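Local atomic coordinates of trigger factor (Thermotoga maritima, PDB entry 2NSC), a protein that probably acts as a ribosome-binding chaperone that keeps newly made proteins in an open conformation and isomerises peptidyl-prolyl bonds. Residues Lys4-Glu7 against Val13-Glu16; Asp29-Tyr34 against Leu67-Asp72; Val53-Met56 against Glu61-Glu64. All coordinates share one frame; numbering follows the deposited sequence.

In the fold
The chain is the N-terminal domain of trigger factor, the part that probably binds the ribosome. Contact 1 comes first along the chain and pairs strands 2-9 and 12-18 of a surface hairpin. Helix 21-36 follows and carries residues 29-34 of contact 2, whose partner lies on helix 62-71. Contact 3 is nested in the loop that contact 2 closes and joins helix 51-58 to the same helix 62-71. The centres of contacts 2 and 3 are about 11 Å apart, and they touch where Ala31 and Val32 pack on Phe62. Contact 1 lies about 23 Å from contact 2 and 29 Å from contact 3, centre to centre. The domain thus joins a hairpin to a helical cluster.

Contact 1 (Lys4-Glu7 against Val13-Glu16); sequences KELE and VVLE
Lys4 and Glu16 face each other as an antiparallel hydrogen-bonded pair. Lys4 N gives a bond of 2.9 Å to Glu16 O, and Glu16 N returns one of 2.8 Å to Lys4 O. The returned bond lies in the carbonyl plane and is nearly straight, 174° at the hydrogen. Glu5 and Leu15 follow as a non-hydrogen-bonded pair. Leu6 N then bonds to Val14 O at 2.8 Å, tilted from that carbonyl's plane, and Val14 N bonds to Glu7 O at 2.9 Å.

The Leu6 side chain can be followed outward. CB rests near Val14 O and Val14 CG1. CG meets Glu16 CB at 3.9 Å. There the chain forks: CD1 meets Val14 CG1 at 3.9 Å and also comes near Glu16 CB, while CD2 approaches Glu16 OE1. CG stands anti to the carbonyl carbon (chi1 -63°), which turns the branch toward Val14 and Glu16, with CD1 nearer than CD2. Beside it, Val14 CG2 packs against Glu7 CG at 3.7 Å. The hairpin is not isolated, since Leu15 also touches Leu78 and Arg81. Leu6 and Glu7 both face Val14, so the register shifts by one residue: a classic beta bulge in an antiparallel hairpin.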
loop_
_atom_site.group_PDB
_atom_site.type_symbol
_atom_site.label_atom_id
_atom_site.label_comp_id
_atom_site.label_asym_id
_atom_site.label_seq_id
_atom_site.Cartn_x
_atom_site.Cartn_y
_atom_site.Cartn_z
ATOM N N LYS A 4 -0.467 -15.994 2.197
ATOM C CA LYS A 4 -0.129 -17.052 3.123
ATOM C C LYS A 4 -1.318 -17.262 4.052
ATOM O O LYS A 4 -1.874 -16.299 4.577
ATOM C CB LYS A 4 1.159 -16.683 3.889
ATOM C CG LYS A 4 1.508 -17.605 5.043
ATOM C CD LYS A 4 2.656 -17.064 5.882
ATOM C CE LYS A 4 2.917 -17.956 7.096
ATOM N NZ LYS A 4 3.914 -17.327 8.040
ATOM N N GLU A 5 -1.723 -18.512 4.241
ATOM C CA GLU A 5 -2.805 -18.809 5.187
ATOM C C GLU A 5 -2.243 -18.804 6.609
ATOM O O GLU A 5 -1.424 -19.642 6.952
ATOM C CB GLU A 5 -3.489 -20.140 4.861
ATOM C CG GLU A 5 -4.659 -20.461 5.771
ATOM C CD GLU A 5 -5.345 -21.786 5.436
ATOM O OE1 GLU A 5 -5.892 -21.925 4.337
ATOM O OE2 GLU A 5 -5.362 -22.691 6.288
ATOM N N LEU A 6 -2.675 -17.852 7.430
ATOM C CA LEU A 6 -2.205 -17.781 8.819
ATOM C C LEU A 6 -2.913 -18.788 9.717
ATOM O O LEU A 6 -2.306 -19.346 10.629
ATOM C CB LEU A 6 -2.351 -16.365 9.382
ATOM C CG LEU A 6 -1.546 -15.242 8.729
ATOM C CD1 LEU A 6 -1.820 -13.909 9.440
ATOM C CD2 LEU A 6 -0.044 -15.564 8.741
ATOM N N GLU A 7 -4.202 -19.008 9.470
ATOM C CA GLU A 7 -4.954 -20.004 10.217
ATOM C C GLU A 7 -6.286 -20.341 9.583
ATOM O O GLU A 7 -6.883 -19.529 8.852
ATOM C CB GLU A 7 -5.144 -19.609 11.693
ATOM C CG GLU A 7 -6.183 -18.548 11.965
ATOM C CD GLU A 7 -6.295 -18.199 13.445
ATOM O OE1 GLU A 7 -6.479 -19.116 14.266
ATOM O OE2 GLU A 7 -6.208 -17.005 13.794
ATOM N N VAL A 13 -11.192 -18.369 7.696
ATOM C CA VAL A 13 -9.801 -18.427 7.221
ATOM C C VAL A 13 -9.128 -17.047 7.285
ATOM O O VAL A 13 -9.712 -16.054 6.862
ATOM C CB VAL A 13 -9.695 -19.022 5.790
ATOM C CG1 VAL A 13 -8.236 -19.208 5.398
ATOM C CG2 VAL A 13 -10.423 -20.361 5.709
ATOM N N VAL A 14 -7.915 -17.001 7.839
ATOM C CA VAL A 14 -7.097 -15.772 7.914
ATOM C C VAL A 14 -5.972 -15.836 6.871
ATOM O O VAL A 14 -5.181 -16.793 6.819
ATOM C CB VAL A 14 -6.516 -15.566 9.335
ATOM C CG1 VAL A 14 -5.726 -14.276 9.437
ATOM C CG2 VAL A 14 -7.635 -15.584 10.369
ATOM N N LEU A 15 -5.928 -14.830 6.013
ATOM C CA LEU A 15 -4.982 -14.831 4.919
ATOM C C LEU A 15 -4.186 -13.557 5.005
ATOM O O LEU A 15 -4.759 -12.492 5.243
ATOM C CB LEU A 15 -5.712 -14.871 3.576
ATOM C CG LEU A 15 -6.666 -16.045 3.289
ATOM C CD1 LEU A 15 -7.394 -15.777 1.977
ATOM C CD2 LEU A 15 -5.905 -17.352 3.200
ATOM N N GLU A 16 -2.879 -13.676 4.810
ATOM C CA GLU A 16 -1.986 -12.541 4.795
ATOM C C GLU A 16 -1.432 -12.331 3.393
ATOM O O GLU A 16 -0.695 -13.190 2.870
ATOM C CB GLU A 16 -0.835 -12.785 5.755
ATOM C CG GLU A 16 0.170 -11.655 5.777
ATOM C CD GLU A 16 1.230 -11.893 6.812
ATOM O OE1 GLU A 16 2.099 -12.761 6.561
ATOM O OE2 GLU A 16 1.192 -11.221 7.878
#

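Contact 2 (Asp29-Tyr34 against Leu67-Asp72); sequences DKAVRY and LDFLMD
Lys30 and Tyr34 receive the ring of Phe69 where two helices cross steeply. Helices 21-36 and 62-71 meet here in the helical part of the N-terminal domain; the axes of segments 29-34 and 67-71 come within 9.3 Å and their directions differ by 114°. The tight part centres on the Phe69 ring. Lys30 CB sits over one face of the ring, 3.8 Å from its centroid, a CH-pi contact. Lys30 CD lies 3.7 Å from Phe69 CD1. The far end of the ring reaches Tyr34: Phe69 CZ is 3.7 Å from Tyr34 CB, and the edge of Phe69 points to the face of Tyr34 in an offset edge-to-face pair, planes at 67°. Phe69 CG stands anti to its carbonyl carbon (chi1 -75°), which swings the ring across to helix 21-36. With an alanine at Phe69, Lys30 CB and the Tyr34 ring would probably lose their aromatic partner and a gap would open between the helices.

The other side is watery. Lys30 NZ does not meet Asp72 directly; a water accepts a weak bond from it and donates to Asp72 OD2. A second water takes a 2.7 Å bond from Lys30 NZ and gives one of 2.9 Å to Phe69 O.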
loop_
_atom_site.group_PDB
_atom_site.type_symbol
_atom_site.label_atom_id
_atom_site.label_comp_id
_atom_site.label_asym_id
_atom_site.label_seq_id
_atom_site.Cartn_x
_atom_site.Cartn_y
_atom_site.Cartn_z
ATOM N N ASP A 29 0.293 4.774 -8.252
ATOM C CA ASP A 29 -0.222 5.429 -9.461
ATOM C C ASP A 29 -1.753 5.603 -9.429
ATOM O O ASP A 29 -2.267 6.627 -9.874
ATOM C CB ASP A 29 0.156 4.630 -10.718
ATOM C CG ASP A 29 1.627 4.762 -11.107
ATOM O OD1 ASP A 29 2.296 5.715 -10.637
ATOM O OD2 ASP A 29 2.112 3.917 -11.917
ATOM N N LYS A 30 -2.486 4.598 -8.944
ATOM C CA LYS A 30 -3.929 4.742 -8.824
ATOM C C LYS A 30 -4.232 5.834 -7.807
ATOM O O LYS A 30 -5.159 6.622 -7.999
ATOM C CB LYS A 30 -4.593 3.445 -8.382
ATOM C CG LYS A 30 -4.510 2.295 -9.389
ATOM C CD LYS A 30 -5.106 1.019 -8.809
ATOM C CE LYS A 30 -4.803 -0.179 -9.702
ATOM N NZ LYS A 30 -5.488 -1.416 -9.199
ATOM N N ALA A 31 -3.447 5.877 -6.728
ATOM C CA ALA A 31 -3.620 6.884 -5.682
ATOM C C ALA A 31 -3.436 8.300 -6.225
ATOM O O ALA A 31 -4.210 9.198 -5.904
ATOM C CB ALA A 31 -2.650 6.620 -4.519
ATOM N N VAL A 32 -2.414 8.500 -7.053
ATOM C CA VAL A 32 -2.187 9.799 -7.705
ATOM C C VAL A 32 -3.385 10.174 -8.588
ATOM O O VAL A 32 -3.903 11.283 -8.517
ATOM C CB VAL A 32 -0.855 9.790 -8.522
ATOM C CG1 VAL A 32 -0.705 11.040 -9.334
ATOM C CG2 VAL A 32 0.353 9.586 -7.590
ATOM N N ARG A 33 -3.815 9.222 -9.407
ATOM C CA ARG A 33 -4.976 9.352 -10.287
ATOM C C ARG A 33 -6.227 9.754 -9.500
ATOM O O ARG A 33 -6.957 10.655 -9.889
ATOM C CB ARG A 33 -5.204 8.002 -10.977
ATOM C CG ARG A 33 -6.049 8.010 -12.239
ATOM C CD ARG A 33 -5.885 6.655 -12.952
ATOM N NE ARG A 33 -4.504 6.532 -13.381
ATOM C CZ ARG A 33 -3.763 5.434 -13.333
ATOM N NH1 ARG A 33 -4.243 4.279 -12.862
ATOM N NH2 ARG A 33 -2.512 5.512 -13.767
ATOM N N TYR A 34 -6.463 9.066 -8.388
ATOM C CA TYR A 34 -7.649 9.277 -7.569
ATOM C C TYR A 34 -7.640 10.675 -6.950
ATOM O O TYR A 34 -8.649 11.376 -6.940
ATOM C CB TYR A 34 -7.671 8.212 -6.466
ATOM C CG TYR A 34 -8.781 8.377 -5.466
ATOM C CD1 TYR A 34 -10.047 7.828 -5.703
ATOM C CD2 TYR A 34 -8.564 9.040 -4.262
ATOM C CE1 TYR A 34 -11.085 7.967 -4.774
ATOM C CE2 TYR A 34 -9.596 9.177 -3.330
ATOM C CZ TYR A 34 -10.852 8.646 -3.597
ATOM O OH TYR A 34 -11.876 8.787 -2.682
ATOM N N LEU A 67 -2.495 1.789 0.275
ATOM C CA LEU A 67 -3.003 0.548 0.813
ATOM C C LEU A 67 -4.445 0.301 0.388
ATOM O O LEU A 67 -4.812 -0.845 0.136
ATOM C CB LEU A 67 -2.869 0.534 2.333
ATOM C CG LEU A 67 -1.472 0.241 2.849
ATOM C CD1 LEU A 67 -1.325 0.790 4.271
ATOM C CD2 LEU A 67 -1.162 -1.262 2.776
ATOM N N ASP A 68 -5.261 1.359 0.296
ATOM C CA ASP A 68 -6.656 1.226 -0.201
ATOM C C ASP A 68 -6.678 0.531 -1.556
ATOM O O ASP A 68 -7.447 -0.387 -1.775
ATOM C CB ASP A 68 -7.336 2.588 -0.376
ATOM C CG ASP A 68 -7.792 3.201 0.939
ATOM O OD1 ASP A 68 -7.941 2.461 1.938
ATOM O OD2 ASP A 68 -8.002 4.434 0.974
ATOM N N PHE A 69 -5.836 1.002 -2.474
ATOM C CA PHE A 69 -5.797 0.417 -3.800
ATOM C C PHE A 69 -5.164 -0.979 -3.838
ATOM O O PHE A 69 -5.541 -1.805 -4.672
ATOM C CB PHE A 69 -5.184 1.387 -4.815
ATOM C CG PHE A 69 -6.121 2.505 -5.200
ATOM C CD1 PHE A 69 -7.199 2.255 -6.052
ATOM C CD2 PHE A 69 -5.957 3.790 -4.665
ATOM C CE1 PHE A 69 -8.088 3.285 -6.391
ATOM C CE2 PHE A 69 -6.826 4.811 -4.987
ATOM C CZ PHE A 69 -7.898 4.571 -5.842
ATOM N N LEU A 70 -4.225 -1.258 -2.940
ATOM C CA LEU A 70 -3.706 -2.615 -2.852
ATOM C C LEU A 70 -4.822 -3.567 -2.424
ATOM O O LEU A 70 -4.941 -4.658 -2.967
ATOM C CB LEU A 70 -2.509 -2.717 -1.909
ATOM C CG LEU A 70 -1.159 -2.176 -2.390
ATOM C CD1 LEU A 70 -0.209 -2.256 -1.223
ATOM C CD2 LEU A 70 -0.602 -2.957 -3.605
ATOM N N MET A 71 -5.634 -3.130 -1.463
ATOM C CA MET A 71 -6.770 -3.898 -0.969
ATOM C C MET A 71 -7.674 -4.335 -2.111
ATOM O O MET A 71 -8.281 -5.397 -2.041
ATOM C CB MET A 71 -7.570 -3.087 0.060
ATOM C CG MET A 71 -7.196 -3.344 1.512
ATOM S SD MET A 71 -7.926 -2.146 2.697
ATOM C CE MET A 71 -9.637 -1.989 2.148
ATOM N N ASP A 72 -7.732 -3.540 -3.177
ATOM C CA ASP A 72 -8.582 -3.846 -4.335
ATOM C C ASP A 72 -8.076 -5.005 -5.195
ATOM O O ASP A 72 -8.701 -5.354 -6.193
ATOM C CB ASP A 72 -8.749 -2.606 -5.243
ATOM C CG ASP A 72 -9.517 -1.466 -4.575
ATOM O OD1 ASP A 72 -10.141 -1.686 -3.504
ATOM O OD2 ASP A 72 -9.513 -0.344 -5.146
HETATM O O HOH W 1 -3.888 -1.692 -7.060
HETATM O O HOH W 2 -8.351 -0.643 -7.732
#

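Contact 3 (Val53-Met56 against Glu61-Glu64); sequences VLKM and EFQE
This is a small buried contact between two consecutive helices, made by Leu54 and Lys55 of helix 51-58 with Phe62 of helix 62-71. It is almost wholly apolar, and the Phe62 ring carries it. Lys55 lays its aliphatic chain over one face of that ring. Its CG stands almost on the ring normal, 6° off, at 4.0 Å from the centroid, a CH-pi contact near the middle of the face. The chain then bends at chi3 (90°), which keeps CE close to the ring, 4.0 Å from Phe62 CE2. The lysine side chain and the ring run obliquely to each other. Leu54 adds a looser contact, with its CB at 4.2 Å from Phe62 CE1. Phe62 holds CG anti to its own backbone N (chi1 -176°), and this throws the ring from its helix toward helix 51-58.

The charged tip of Lys55 is used elsewhere. Its NZ makes a salt bridge with Glu28 of helix 21-36, so the same side chain offers carbon to the ring and charge to a third helix. This salt bridge would be consistent with a lysine chain held in place over the ring. Helix 21-36 packs on the same ring: Glu28, Ala31 and Val32 touch Phe62, and Val32 also touches Leu54. The ring of Phe62 is therefore lodged where helices 21-36, 51-58 and 62-71 come together.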
loop_
_atom_site.group_PDB
_atom_site.type_symbol
_atom_site.label_atom_id
_atom_site.label_comp_id
_atom_site.label_asym_id
_atom_site.label_seq_id
_atom_site.Cartn_x
_atom_site.Cartn_y
_atom_site.Cartn_z
ATOM N N VAL A 53 4.814 15.484 -5.339
ATOM C CA VAL A 53 4.221 16.600 -4.634
ATOM C C VAL A 53 3.159 16.056 -3.686
ATOM O O VAL A 53 3.114 16.429 -2.515
ATOM C CB VAL A 53 3.631 17.610 -5.631
ATOM C CG1 VAL A 53 3.027 18.814 -4.910
ATOM C CG2 VAL A 53 4.719 18.059 -6.611
ATOM N N LEU A 54 2.331 15.141 -4.182
ATOM C CA LEU A 54 1.318 14.507 -3.343
ATOM C C LEU A 54 1.941 13.792 -2.136
ATOM O O LEU A 54 1.520 14.007 -0.995
ATOM C CB LEU A 54 0.441 13.573 -4.174
ATOM C CG LEU A 54 -0.509 14.287 -5.143
ATOM C CD1 LEU A 54 -1.119 13.300 -6.099
ATOM C CD2 LEU A 54 -1.606 15.044 -4.406
ATOM N N LYS A 55 2.972 12.988 -2.384
ATOM C CA LYS A 55 3.681 12.277 -1.322
ATOM C C LYS A 55 4.249 13.224 -0.276
ATOM O O LYS A 55 4.292 12.876 0.906
ATOM C CB LYS A 55 4.797 11.413 -1.906
ATOM C CG LYS A 55 4.303 10.494 -3.007
ATOM C CD LYS A 55 5.360 9.545 -3.509
ATOM C CE LYS A 55 5.363 8.249 -2.730
ATOM N NZ LYS A 55 6.219 7.248 -3.423
ATOM N N MET A 56 4.678 14.413 -0.714
ATOM C CA MET A 56 5.265 15.431 0.180
ATOM C C MET A 56 4.211 16.153 1.037
ATOM O O MET A 56 4.361 16.259 2.259
ATOM C CB MET A 56 6.100 16.438 -0.625
ATOM C CG MET A 56 6.753 17.514 0.213
ATOM S SD MET A 56 7.356 18.899 -0.771
ATOM C CE MET A 56 5.814 19.680 -1.271
ATOM N N GLU A 61 0.008 9.950 5.156
ATOM C CA GLU A 61 -1.361 9.717 4.713
ATOM C C GLU A 61 -1.426 9.173 3.286
ATOM O O GLU A 61 -2.404 8.520 2.927
ATOM C CB GLU A 61 -2.194 10.998 4.816
ATOM C CG GLU A 61 -3.669 10.743 5.115
ATOM C CD GLU A 61 -4.583 11.964 4.915
ATOM O OE1 GLU A 61 -4.129 13.127 5.119
ATOM O OE2 GLU A 61 -5.773 11.744 4.543
ATOM N N PHE A 62 -0.396 9.438 2.476
ATOM C CA PHE A 62 -0.370 8.948 1.101
ATOM C C PHE A 62 -0.382 7.426 1.075
ATOM O O PHE A 62 -1.024 6.836 0.207
ATOM C CB PHE A 62 0.822 9.484 0.298
ATOM C CG PHE A 62 0.800 9.068 -1.162
ATOM C CD1 PHE A 62 0.116 9.845 -2.115
ATOM C CD2 PHE A 62 1.439 7.899 -1.581
ATOM C CE1 PHE A 62 0.059 9.474 -3.455
ATOM C CE2 PHE A 62 1.393 7.505 -2.931
ATOM C CZ PHE A 62 0.705 8.296 -3.877
ATOM N N GLN A 63 0.323 6.810 2.029
ATOM C CA GLN A 63 0.372 5.355 2.190
ATOM C C GLN A 63 -1.005 4.737 2.388
ATOM O O GLN A 63 -1.246 3.615 1.958
ATOM C CB GLN A 63 1.181 4.962 3.433
ATOM C CG GLN A 63 2.641 5.271 3.445
ATOM C CD GLN A 63 3.315 4.644 4.656
ATOM O OE1 GLN A 63 2.681 3.911 5.445
ATOM N NE2 GLN A 63 4.612 4.901 4.802
ATOM N N GLU A 64 -1.878 5.446 3.108
ATOM C CA GLU A 64 -3.236 4.969 3.370
ATOM C C GLU A 64 -3.988 4.760 2.061
ATOM O O GLU A 64 -4.670 3.745 1.890
ATOM C CB GLU A 64 -3.996 5.953 4.259
ATOM C CG GLU A 64 -3.399 6.098 5.660
ATOM C CD GLU A 64 -3.188 4.746 6.369
ATOM O OE1 GLU A 64 -4.096 3.871 6.340
ATOM O OE2 GLU A 64 -2.099 4.568 6.967
#